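Local coordinates for protein leucine aminopeptidase A1, chloroplastic (Solanum lycopersicum, PDB 5D8N) that removes N-terminal amino acids, preferably leucine, from peptides as a magnesium-dependent homohexameric aminopeptidase of the M17 family, and takes part in wound signalling and insect defence, at residues A[249-254]-A[278-283]; A[330-335]-A[351-356]; A[384-389]-A[470-475]. The protein carries 1 engineered substitution. All coordinates share one frame; numbering follows the deposited sequence.

All three contacts lie in the M17 catalytic domain and follow one another along the chain in series, neither nested nor crossed. Interaction 1 closes a 23-residue excursion holding helices 254-259 and 263-269, and pairs strand 247-252, outermost within the chain, with strand 278-284. Interaction 2 then closes the 15 residues between 330-335 and 351-356, packing helix 327-342 on strand 347-358, which lies beside strand 278-284 in the same sheet. The two touch directly: F279 packs on I352 and A354, and L282 O and F351 N probably share a hydrogen bond. Interaction 3 spans 80 residues to join the metal-binding loop and first turn of helix 388-401 to the segment after strand 470-471; its nearest atoms lie about 7 Å from those of interaction 2.

Interaction 1: A[249-254]-A[278-283]; sequences VNILDA and YFIHLC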
loop_
_atom_site.group_PDB
_atom_site.type_symbol
_atom_site.label_atom_id
_atom_site.label_comp_id
_atom_site.label_asym_id
_atom_site.label_seq_id
_atom_site.Cartn_x
_atom_site.Cartn_y
_atom_site.Cartn_z
ATOM N N VAL A 249 44.048 -12.866 -17.746
ATOM C CA VAL A 249 43.103 -12.627 -16.660
ATOM C C VAL A 249 43.844 -12.155 -15.422
ATOM O O VAL A 249 44.968 -12.585 -15.160
ATOM C CB VAL A 249 42.279 -13.881 -16.319
ATOM C CG1 VAL A 249 43.184 -15.023 -15.851
ATOM C CG2 VAL A 249 41.260 -13.554 -15.248
ATOM N N ASN A 250 43.218 -11.221 -14.713
ATOM C CA ASN A 250 43.643 -10.817 -13.387
ATOM C C ASN A 250 42.407 -10.663 -12.496
ATOM O O ASN A 250 41.478 -9.922 -12.831
ATOM C CB ASN A 250 44.423 -9.494 -13.485
ATOM C CG ASN A 250 45.195 -9.147 -12.221
ATOM O OD1 ASN A 250 45.499 -9.998 -11.384
ATOM N ND2 ASN A 250 45.485 -7.863 -12.063
ATOM N N ILE A 251 42.353 -11.481 -11.449
ATOM C CA ILE A 251 41.280 -11.462 -10.485
ATOM C C ILE A 251 41.787 -10.749 -9.245
ATOM O O ILE A 251 42.776 -11.178 -8.652
ATOM C CB ILE A 251 40.852 -12.888 -10.093
ATOM C CG1 ILE A 251 40.445 -13.688 -11.329
ATOM C CG2 ILE A 251 39.694 -12.848 -9.105
ATOM C CD1 ILE A 251 39.386 -13.031 -12.187
ATOM N N LEU A 252 41.181 -9.616 -8.903
ATOM C CA LEU A 252 41.562 -8.898 -7.679
ATOM C C LEU A 252 40.635 -9.278 -6.530
ATOM O O LEU A 252 39.410 -9.196 -6.668
ATOM C CB LEU A 252 41.533 -7.388 -7.910
ATOM C CG LEU A 252 42.187 -6.843 -9.185
ATOM C CD1 LEU A 252 42.175 -5.332 -9.136
ATOM C CD2 LEU A 252 43.632 -7.278 -9.235
ATOM N N ASP A 253 41.219 -9.550 -5.362
ATOM C CA ASP A 253 40.429 -9.801 -4.162
ATOM C C ASP A 253 40.173 -8.508 -3.369
ATOM O O ASP A 253 40.495 -7.412 -3.827
ATOM C CB ASP A 253 41.070 -10.906 -3.298
ATOM C CG ASP A 253 42.381 -10.484 -2.641
ATOM O OD1 ASP A 253 42.674 -9.268 -2.566
ATOM O OD2 ASP A 253 43.124 -11.394 -2.225
ATOM N N ALA A 254 39.370 -8.616 -2.320
ATOM C CA ALA A 254 38.874 -7.442 -1.607
ATOM C C ALA A 254 40.025 -6.559 -1.151
ATOM O O ALA A 254 39.901 -5.334 -1.185
ATOM C CB ALA A 254 38.055 -7.854 -0.392
ATOM N N TYR A 278 34.985 -10.499 -5.843
ATOM C CA TYR A 278 36.133 -10.614 -6.718
ATOM C C TYR A 278 35.936 -9.640 -7.859
ATOM O O TYR A 278 34.890 -9.607 -8.514
ATOM C CB TYR A 278 36.288 -12.038 -7.268
ATOM C CG TYR A 278 36.704 -13.018 -6.199
ATOM C CD1 TYR A 278 38.033 -13.068 -5.748
ATOM C CD2 TYR A 278 35.765 -13.780 -5.527
ATOM C CE1 TYR A 278 38.406 -13.838 -4.655
ATOM C CE2 TYR A 278 36.138 -14.580 -4.456
ATOM C CZ TYR A 278 37.462 -14.652 -4.063
ATOM O OH TYR A 278 37.806 -15.400 -2.961
ATOM N N PHE A 279 37.006 -8.930 -8.178
ATOM C CA PHE A 279 36.971 -7.958 -9.260
ATOM C C PHE A 279 37.661 -8.630 -10.445
ATOM O O PHE A 279 38.832 -8.986 -10.380
ATOM C CB PHE A 279 37.673 -6.674 -8.801
ATOM C CG PHE A 279 37.539 -5.530 -9.763
ATOM C CD1 PHE A 279 38.376 -5.424 -10.867
ATOM C CD2 PHE A 279 36.672 -4.489 -9.485
ATOM C CE1 PHE A 279 38.262 -4.357 -11.741
ATOM C CE2 PHE A 279 36.569 -3.421 -10.350
ATOM C CZ PHE A 279 37.346 -3.355 -11.487
ATOM N N ILE A 280 36.911 -8.801 -11.517
ATOM C CA ILE A 280 37.332 -9.559 -12.669
ATOM C C ILE A 280 37.824 -8.651 -13.777
ATOM O O ILE A 280 37.118 -7.736 -14.223
ATOM C CB ILE A 280 36.157 -10.399 -13.203
ATOM C CG1 ILE A 280 35.713 -11.415 -12.157
ATOM C CG2 ILE A 280 36.567 -11.107 -14.477
ATOM C CD1 ILE A 280 34.353 -12.012 -12.449
ATOM N N HIS A 281 39.053 -8.909 -14.216
ATOM C CA HIS A 281 39.651 -8.183 -15.335
ATOM C C HIS A 281 40.230 -9.120 -16.393
ATOM O O HIS A 281 41.251 -9.765 -16.179
ATOM C CB HIS A 281 40.723 -7.222 -14.821
ATOM C CG HIS A 281 41.325 -6.360 -15.883
ATOM N ND1 HIS A 281 42.540 -5.725 -15.724
ATOM C CD2 HIS A 281 40.939 -6.118 -17.163
ATOM C CE1 HIS A 281 42.812 -5.029 -16.817
ATOM N NE2 HIS A 281 41.870 -5.267 -17.715
ATOM N N LEU A 282 39.544 -9.242 -17.514
ATOM C CA LEU A 282 40.075 -9.981 -18.662
ATOM C C LEU A 282 40.534 -8.980 -19.697
ATOM O O LEU A 282 39.958 -7.887 -19.815
ATOM C CB LEU A 282 38.995 -10.843 -19.303
ATOM C CG LEU A 282 38.408 -11.965 -18.456
ATOM C CD1 LEU A 282 37.185 -12.562 -19.141
ATOM C CD2 LEU A 282 39.447 -13.048 -18.261
ATOM N N CYS A 283 41.574 -9.351 -20.433
ATOM C CA CYS A 283 42.049 -8.545 -21.552
ATOM C C CYS A 283 42.285 -9.398 -22.790
ATOM O O CYS A 283 43.046 -10.372 -22.740
ATOM C CB CYS A 283 43.350 -7.832 -21.201
ATOM S SG CYS A 283 43.864 -6.666 -22.502
HETATM O O HOH W 1 45.084 -6.459 -14.545
#
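Antiparallel pairing of V249, N250, I251 and L252 with L282, H281, I280 and F279 joins strand 247-252, outermost within the chain, to strand 278-284 in the mixed eight-stranded sheet of the M17 catalytic domain. The short axes run 4.7 Å apart at 164°. N250 and H281 form one hydrogen-bonded pair, L252 and F279 the other; in the latter, L252 N reaches F279 O at 2.8 Å and F279 N returns an almost straight bond to L252 O. Pairs V249-L282 and I251-I280 are non-hydrogen-bonded, and CA-H...O contacts from V249 and I251 reach H281 O and F279 O.

The face bearing V249, I251, I280 and L282 turns to helix 229-242, where I280 packs on L232 and A236. V249 CB meets L282 CD2 at 3.5 Å, with CG2 of the valine beside the same methyl. I251 splits its branches: CG2, anti to the backbone N, approaches Y278 CD1 obliquely at 3.8 Å, while CD1 bends back to I280 CG1 at 4.0 Å. The two isoleucine side chains run alongside in a common direction. Farther along, the Y278 ring passes D253, whose side chain caps the helix that follows.

On the other face, L252 and F279 also lie alongside each other, CB to CB at 4.0 Å. The F279 ring continues to an edge-to-face meeting with Y398 of helix 388-401. The hydrogen-bonded pairing sets H281 CB 3.4 Å from N250 O; with CG anti to the backbone N (chi1 -176°), the imidazole extends to H350, to which NE2 is hydrogen-bonded. At its other nitrogen, ND1 shares a water with N250, whose ND2 donates to that water at 2.9 Å.

Interaction 2: A[330-335]-A[351-356]; sequences AAVLGA and FIVAAC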
loop_
_atom_site.group_PDB
_atom_site.type_symbol
_atom_site.label_atom_id
_atom_site.label_comp_id
_atom_site.label_asym_id
_atom_site.label_seq_id
_atom_site.Cartn_x
_atom_site.Cartn_y
_atom_site.Cartn_z
ATOM N N ALA A 330 27.005 -11.069 -17.491
ATOM C CA ALA A 330 26.869 -12.232 -18.366
ATOM C C ALA A 330 27.114 -11.868 -19.827
ATOM O O ALA A 330 27.719 -12.639 -20.567
ATOM C CB ALA A 330 25.497 -12.839 -18.189
ATOM N N ALA A 331 26.630 -10.702 -20.245
ATOM C CA ALA A 331 26.809 -10.282 -21.625
ATOM C C ALA A 331 28.278 -9.975 -21.880
ATOM O O ALA A 331 28.835 -10.313 -22.929
ATOM C CB ALA A 331 25.950 -9.069 -21.941
ATOM N N VAL A 332 28.922 -9.388 -20.883
ATOM C CA VAL A 332 30.345 -9.094 -21.013
ATOM C C VAL A 332 31.197 -10.361 -21.128
ATOM O O VAL A 332 32.076 -10.469 -21.986
ATOM C CB VAL A 332 30.804 -8.175 -19.877
ATOM C CG1 VAL A 332 32.307 -8.066 -19.787
ATOM C CG2 VAL A 332 30.194 -6.781 -20.081
ATOM N N LEU A 333 30.966 -11.324 -20.247
ATOM C CA LEU A 333 31.743 -12.575 -20.309
ATOM C C LEU A 333 31.416 -13.397 -21.550
ATOM O O LEU A 333 32.295 -13.986 -22.170
ATOM C CB LEU A 333 31.515 -13.392 -19.048
ATOM C CG LEU A 333 32.073 -12.709 -17.793
ATOM C CD1 LEU A 333 31.754 -13.549 -16.580
ATOM C CD2 LEU A 333 33.572 -12.495 -17.828
ATOM N N GLY A 334 30.151 -13.357 -21.959
ATOM C CA GLY A 334 29.739 -13.948 -23.228
ATOM C C GLY A 334 30.453 -13.353 -24.422
ATOM O O GLY A 334 30.937 -14.064 -25.300
ATOM N N ALA A 335 30.640 -12.045 -24.390
ATOM C CA ALA A 335 31.381 -11.393 -25.452
ATOM C C ALA A 335 32.833 -11.872 -25.475
ATOM O O ALA A 335 33.413 -12.035 -26.547
ATOM C CB ALA A 335 31.307 -9.877 -25.307
ATOM N N PHE A 351 37.616 -6.584 -20.412
ATOM C CA PHE A 351 36.333 -7.022 -19.880
ATOM C C PHE A 351 36.369 -6.932 -18.357
ATOM O O PHE A 351 37.208 -7.568 -17.714
ATOM C CB PHE A 351 36.024 -8.464 -20.292
ATOM C CG PHE A 351 36.183 -8.752 -21.748
ATOM C CD1 PHE A 351 37.448 -8.940 -22.304
ATOM C CD2 PHE A 351 35.085 -8.783 -22.580
ATOM C CE1 PHE A 351 37.570 -9.246 -23.648
ATOM C CE2 PHE A 351 35.210 -8.985 -23.944
ATOM C CZ PHE A 351 36.451 -9.220 -24.486
ATOM N N ILE A 352 35.499 -6.106 -17.782
ATOM C CA ILE A 352 35.593 -5.741 -16.366
ATOM C C ILE A 352 34.279 -5.937 -15.619
ATOM O O ILE A 352 33.245 -5.473 -16.077
ATOM C CB ILE A 352 36.063 -4.288 -16.260
ATOM C CG1 ILE A 352 37.507 -4.173 -16.751
ATOM C CG2 ILE A 352 35.962 -3.793 -14.831
ATOM C CD1 ILE A 352 37.899 -2.777 -17.154
ATOM N N VAL A 353 34.314 -6.746 -14.564
ATOM C CA VAL A 353 33.161 -7.014 -13.726
ATOM C C VAL A 353 33.538 -6.957 -12.248
ATOM O O VAL A 353 34.366 -7.742 -11.776
ATOM C CB VAL A 353 32.574 -8.405 -13.991
ATOM C CG1 VAL A 353 31.420 -8.678 -13.035
ATOM C CG2 VAL A 353 32.060 -8.510 -15.423
ATOM N N ALA A 354 32.945 -6.007 -11.526
ATOM C CA ALA A 354 33.109 -5.940 -10.081
ATOM C C ALA A 354 32.055 -6.802 -9.397
ATOM O O ALA A 354 30.906 -6.366 -9.186
ATOM C CB ALA A 354 33.018 -4.500 -9.605
ATOM N N ALA A 355 32.414 -8.060 -9.165
ATOM C CA ALA A 355 31.448 -9.054 -8.739
ATOM C C ALA A 355 31.335 -9.123 -7.209
ATOM O O ALA A 355 32.322 -9.070 -6.473
ATOM C CB ALA A 355 31.835 -10.417 -9.280
ATOM N N CYS A 356 30.106 -9.173 -6.736
ATOM C CA CYS A 356 29.803 -9.313 -5.322
ATOM C C CYS A 356 28.342 -9.721 -5.194
ATOM O O CYS A 356 27.607 -9.739 -6.174
ATOM C CB CYS A 356 30.041 -7.997 -4.571
ATOM S SG CYS A 356 29.035 -6.610 -5.161
#
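V332 overlaps the base of F351, its CG1 methyl lying 3.8 Å from F351 CB and a little farther from CD2. The contact packs a helix on the sheet within a beta-alpha-beta crossover: strand 293-305 leads through helix 327-342 to strand 347-358, which runs parallel beside it. The segment axes are 8.5 Å apart at 149°, so the helix runs roughly counter to the strand it covers.

V332 holds CG1 anti to its backbone N (chi1 168°), which turns that branch down onto the strand. The valine and phenylalanine side chains pass each other running opposite ways, and the aromatic ring runs on under the helix backbone. V353, the next residue to point at the helix, adds a looser contact from CG2 to V332 CG1 at 4.4 Å. I352, between F351 and V353 in the strand, has its CB directed away from the helix, and its side chain touches A395, Y398 and A399 of helix 388-401.

All five touching residues are buried, and the packing is apolar apart from backbone atoms. L232 of helix 229-242 touches both L333 and V353, extending this layer to the neighbouring helix. The V353 side chain is about 7 Å from that of K300, a magnesium ligand. Along one flank of the ring, F351 CD2 comes within 3.5 Å of V332 O, and CE2 meets A335 CB at 4.2 Å.

Interaction 3: A[384-389]-A[470-475]; sequences TDAEGR and MINTGP
From CB, directed toward segment 470-475, the R389 chain leaves with CG between its backbone N and carbonyl carbon (chi1 60°) and brings CD to 3.2 Å from N472 O. A bend at chi3 (70°) carries the guanidinium obliquely past that same oxygen: NE and CZ skirt it, and NH1 gives it a weak hydrogen bond of 2.8 Å. In the guanidinium plane, at its edge, NH1 also donates to a water 3.1 Å away, which in turn accepts from G474 N. Replacing R389 with an alanine would probably leave N472 O without this donor and take one partner from the water that G474 N also binds.

N472 answers with its own amide: ND2 donates to A386 O at 2.9 Å, from above the carbonyl plane, and also binds N383 O. The bond to A386 ties N472 to the loop in which D385 and E387 bind magnesium, just before R389, a predicted active-site residue. R389 lies in the first turn of helix 388-401, packed on F486 and L487 of helix 479-488, while N472 touches F486 and I379 of strand 378-380.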
loop_
_atom_site.group_PDB
_atom_site.type_symbol
_atom_site.label_atom_id
_atom_site.label_comp_id
_atom_site.label_asym_id
_atom_site.label_seq_id
_atom_site.Cartn_x
_atom_site.Cartn_y
_atom_site.Cartn_z
ATOM N N THR A 384 19.205 1.678 -0.507
ATOM C CA THR A 384 19.960 0.433 -0.586
ATOM C C THR A 384 19.465 -0.572 -1.632
ATOM O O THR A 384 20.137 -1.566 -1.905
ATOM C CB THR A 384 20.026 -0.283 0.778
ATOM O OG1 THR A 384 18.700 -0.479 1.272
ATOM C CG2 THR A 384 20.859 0.552 1.771
ATOM N N ASP A 385 18.417 -0.207 -2.357
ATOM C CA ASP A 385 17.978 -0.980 -3.510
ATOM C C ASP A 385 18.652 -0.523 -4.801
ATOM O O ASP A 385 18.465 -1.131 -5.860
ATOM C CB ASP A 385 16.461 -0.845 -3.681
ATOM C CG ASP A 385 15.667 -1.608 -2.621
ATOM O OD1 ASP A 385 16.226 -2.470 -1.901
ATOM O OD2 ASP A 385 14.465 -1.286 -2.490
ATOM N N ALA A 386 19.448 0.538 -4.723
ATOM C CA ALA A 386 20.235 0.966 -5.870
ATOM C C ALA A 386 21.734 0.908 -5.614
ATOM O O ALA A 386 22.472 1.861 -5.862
ATOM C CB ALA A 386 19.804 2.368 -6.283
ATOM N N GLU A 387 22.218 -0.247 -5.184
ATOM C CA GLU A 387 23.619 -0.405 -4.825
ATOM C C GLU A 387 24.472 -0.841 -6.006
ATOM O O GLU A 387 25.689 -0.671 -6.016
ATOM C CB GLU A 387 23.762 -1.371 -3.645
ATOM C CG GLU A 387 23.220 -0.776 -2.353
ATOM C CD GLU A 387 23.492 -1.596 -1.093
ATOM O OE1 GLU A 387 24.193 -2.631 -1.145
ATOM O OE2 GLU A 387 22.994 -1.175 -0.027
ATOM N N GLY A 388 23.828 -1.387 -7.025
ATOM C CA GLY A 388 24.560 -1.830 -8.201
ATOM C C GLY A 388 25.412 -0.723 -8.828
ATOM O O GLY A 388 26.559 -0.958 -9.208
ATOM N N ARG A 389 24.856 0.488 -8.899
ATOM C CA ARG A 389 25.552 1.603 -9.498
ATOM C C ARG A 389 26.779 1.977 -8.712
ATOM O O ARG A 389 27.726 2.479 -9.307
ATOM C CB ARG A 389 24.646 2.814 -9.666
ATOM C CG ARG A 389 24.074 3.335 -8.356
ATOM C CD ARG A 389 22.988 4.361 -8.624
ATOM N NE ARG A 389 21.807 3.719 -9.179
ATOM C CZ ARG A 389 20.715 4.364 -9.590
ATOM N NH1 ARG A 389 20.662 5.687 -9.601
ATOM N NH2 ARG A 389 19.723 3.682 -10.113
ATOM N N MET A 470 26.980 13.611 -3.648
ATOM C CA MET A 470 25.787 13.219 -4.378
ATOM C C MET A 470 25.078 12.159 -3.578
ATOM O O MET A 470 25.677 11.545 -2.691
ATOM C CB MET A 470 26.119 12.682 -5.763
ATOM C CG MET A 470 26.796 11.307 -5.754
ATOM S SD MET A 470 27.708 10.916 -7.288
ATOM C CE MET A 470 29.177 11.902 -7.112
ATOM N N ILE A 471 23.808 11.943 -3.916
ATOM C CA ILE A 471 23.087 10.779 -3.441
ATOM C C ILE A 471 23.132 9.722 -4.544
ATOM O O ILE A 471 23.457 10.046 -5.675
ATOM C CB ILE A 471 21.619 11.097 -3.079
ATOM C CG1 ILE A 471 20.846 11.615 -4.294
ATOM C CG2 ILE A 471 21.549 12.080 -1.913
ATOM C CD1 ILE A 471 19.426 12.068 -3.991
ATOM N N ASN A 472 22.721 8.491 -4.240
ATOM C CA ASN A 472 22.758 7.420 -5.217
ATOM C C ASN A 472 21.454 7.207 -5.990
ATOM O O ASN A 472 21.489 6.736 -7.125
ATOM C CB ASN A 472 23.271 6.113 -4.603
ATOM C CG ASN A 472 22.213 5.384 -3.796
ATOM O OD1 ASN A 472 21.638 5.938 -2.859
ATOM N ND2 ASN A 472 22.071 4.095 -4.055
ATOM N N THR A 473 20.350 7.753 -5.502
ATOM C CA THR A 473 19.053 7.514 -6.118
ATOM C C THR A 473 18.188 8.762 -6.161
ATOM O O THR A 473 17.892 9.361 -5.130
ATOM C CB THR A 473 18.291 6.461 -5.298
ATOM O OG1 THR A 473 19.056 5.254 -5.291
ATOM C CG2 THR A 473 16.955 6.173 -5.913
ATOM N N GLY A 474 17.801 9.144 -7.366
ATOM C CA GLY A 474 16.983 10.321 -7.587
ATOM C C GLY A 474 15.515 9.954 -7.574
ATOM O O GLY A 474 15.154 8.833 -7.238
ATOM N N PRO A 475 14.652 10.935 -7.844
ATOM C CA PRO A 475 13.219 10.643 -7.908
ATOM C C PRO A 475 12.830 9.624 -8.999
ATOM O O PRO A 475 13.621 9.288 -9.873
ATOM C CB PRO A 475 12.585 12.010 -8.155
ATOM C CG PRO A 475 13.676 12.896 -8.635
ATOM C CD PRO A 475 14.983 12.334 -8.154
HETATM O O HOH W 2 18.437 7.812 -9.824
#